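Local coordinates for protein charybdin (Charybdis maritima, PDB 2B7U) that belongs to the plant ribosome-inactivating proteins, a family sharing a fold of beta-sheet and helices, at residues T37-H41 against G42-L46. Sequence-based numbering, arbitrary orientation. Where two conformers were deposited one is given.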
loop_
_atom_site.group_PDB
_atom_site.type_symbol
_atom_site.label_atom_id
_atom_site.label_comp_id
_atom_site.label_asym_id
_atom_site.label_seq_id
_atom_site.Cartn_x
_atom_site.Cartn_y
_atom_site.Cartn_z
ATOM N N THR A 37 5.422 13.282 5.642
ATOM C CA THR A 37 6.521 14.112 6.173
ATOM C C THR A 37 6.360 15.562 5.809
ATOM O O THR A 37 6.602 16.428 6.625
ATOM C CB THR A 37 7.917 13.651 5.696
ATOM O OG1 THR A 37 8.111 14.020 4.309
ATOM C CG2 THR A 37 8.075 12.228 5.931
ATOM N N TRP A 38 5.960 15.828 4.573
ATOM C CA TRP A 38 5.709 17.164 4.065
ATOM C C TRP A 38 4.645 17.030 3.009
ATOM O O TRP A 38 4.101 15.944 2.830
ATOM C CB TRP A 38 6.933 17.799 3.467
ATOM C CG TRP A 38 7.540 17.063 2.246
ATOM C CD1 TRP A 38 8.175 15.859 2.278
ATOM C CD2 TRP A 38 7.625 17.525 0.872
ATOM N NE1 TRP A 38 8.621 15.520 1.016
ATOM C CE2 TRP A 38 8.292 16.523 0.136
ATOM C CE3 TRP A 38 7.175 18.669 0.186
ATOM C CZ2 TRP A 38 8.547 16.652 -1.253
ATOM C CZ3 TRP A 38 7.398 18.769 -1.185
ATOM C CH2 TRP A 38 8.111 17.782 -1.878
ATOM N N TYR A 39 4.273 18.178 2.419
ATOM C CA TYR A 39 3.107 18.241 1.540
ATOM C C TYR A 39 3.419 18.994 0.263
ATOM O O TYR A 39 4.127 20.002 0.253
ATOM C CB TYR A 39 1.910 18.895 2.259
ATOM C CG TYR A 39 1.344 18.053 3.343
ATOM C CD1 TYR A 39 1.884 18.075 4.645
ATOM C CD2 TYR A 39 0.231 17.252 3.114
ATOM C CE1 TYR A 39 1.348 17.288 5.660
ATOM C CE2 TYR A 39 -0.311 16.462 4.122
ATOM C CZ TYR A 39 0.258 16.480 5.397
ATOM O OH TYR A 39 -0.291 15.698 6.383
ATOM N N LEU A 40 2.856 18.500 -0.835
ATOM C CA LEU A 40 2.939 19.118 -2.107
ATOM C C LEU A 40 1.517 19.404 -2.627
ATOM O O LEU A 40 0.785 18.478 -2.897
ATOM C CB LEU A 40 3.674 18.188 -3.071
ATOM C CG LEU A 40 3.743 18.763 -4.478
ATOM C CD1 LEU A 40 4.414 20.096 -4.503
ATOM C CD2 LEU A 40 4.421 17.814 -5.478
ATOM N N HIS A 41 1.100 20.651 -2.694
ATOM C CA HIS A 41 -0.247 21.015 -3.153
ATOM C C HIS A 41 -1.318 20.237 -2.410
ATOM O O HIS A 41 -2.298 19.767 -3.007
ATOM C CB HIS A 41 -0.381 20.861 -4.660
ATOM C CG HIS A 41 0.615 21.682 -5.395
ATOM N ND1 HIS A 41 1.412 21.191 -6.410
ATOM C CD2 HIS A 41 1.017 22.949 -5.179
ATOM C CE1 HIS A 41 2.223 22.152 -6.823
ATOM N NE2 HIS A 41 2.008 23.225 -6.086
ATOM N N GLY A 42 -1.115 20.110 -1.114
ATOM C CA GLY A 42 -2.045 19.454 -0.203
ATOM C C GLY A 42 -1.950 17.947 -0.119
ATOM O O GLY A 42 -2.674 17.332 0.678
ATOM N N VAL A 43 -1.071 17.352 -0.923
ATOM C CA VAL A 43 -0.912 15.902 -0.937
ATOM C C VAL A 43 0.346 15.495 -0.152
ATOM O O VAL A 43 1.446 16.027 -0.393
ATOM C CB VAL A 43 -0.961 15.321 -2.367
ATOM C CG1 VAL A 43 -0.127 16.087 -3.289
ATOM C CG2 VAL A 43 -0.628 13.806 -2.381
ATOM N N PRO A 44 0.193 14.546 0.767
ATOM C CA PRO A 44 1.323 14.169 1.582
ATOM C C PRO A 44 2.425 13.476 0.766
ATOM O O PRO A 44 2.119 12.737 -0.178
ATOM C CB PRO A 44 0.712 13.201 2.607
ATOM C CG PRO A 44 -0.578 12.779 2.036
ATOM C CD PRO A 44 -1.045 13.848 1.133
ATOM N N VAL A 45 3.662 13.714 1.180
ATOM C CA VAL A 45 4.870 13.111 0.624
ATOM C C VAL A 45 5.522 12.240 1.719
ATOM O O VAL A 45 5.708 12.672 2.845
ATOM C CB VAL A 45 5.831 14.172 0.107
ATOM C CG1 VAL A 45 7.047 13.536 -0.550
ATOM C CG2 VAL A 45 5.104 15.111 -0.883
ATOM N N LEU A 46 5.873 11.022 1.353
ATOM C CA LEU A 46 6.465 10.052 2.281
ATOM C C LEU A 46 7.915 10.415 2.575
ATOM O O LEU A 46 8.582 11.117 1.788
ATOM C CB LEU A 46 6.402 8.662 1.681
ATOM C CG LEU A 46 4.979 8.128 1.533
ATOM C CD1 LEU A 46 4.940 6.896 0.660
ATOM C CD2 LEU A 46 4.337 7.831 2.855
#
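Gly42 and His41 form the two-residue loop of a beta hairpin, a type I' turn running from Leu40 to Val43. The positive phi values of both residues are the evidence for the turn type, and the O of Gly42 lies at the edge of the Tyr39 ring, near its plane. Val43 then pairs with Leu40 in both directions: Leu40 N donates to Val43 O at 2.9 Å, almost straight, whereas Val43 N reaches Leu40 O from above the carbonyl plane. Pro44 is the non-hydrogen-bonded partner of Tyr39, and without an N-H it suits that site. Its CB meets Tyr39 CE2 at 3.7 Å, while Pro44 CA directs a CH...O contact to Trp38 O. Val45 N bonds Trp38 O at 2.8 Å, and Val45 O accepts Thr37 N at 2.9 Å with an N-H...O angle of 170°. On the face shared with Trp38, Leu40 and Val43, CB of Val45 sits 3.4 Å from the centroid of the five-membered ring of Trp38, a CH-pi contact over the ring face, and Val45 CG1 comes to 3.3 Å from Trp38 CE2. A chi1 of 62°, with Trp38 CG between its own backbone N and carbonyl carbon, helps to bring the indole back across Val45. Val45 CG2 also extends to Leu40 CB, at 4.0 Å. The CB of Leu46 points away from segment 37-41. Beyond the hairpin, Leu46 packs on Leu35 of helix 21-35 and Trp202 of helix 202-214. The latter helix also meets Trp38 and Leu40, helix 233-237 meets Leu40 and Val43 through Leu237, and backbone hydrogen bonds from Pro44 and Leu46 to Val243 tie this two-stranded sheet to the C-terminal part of the chain.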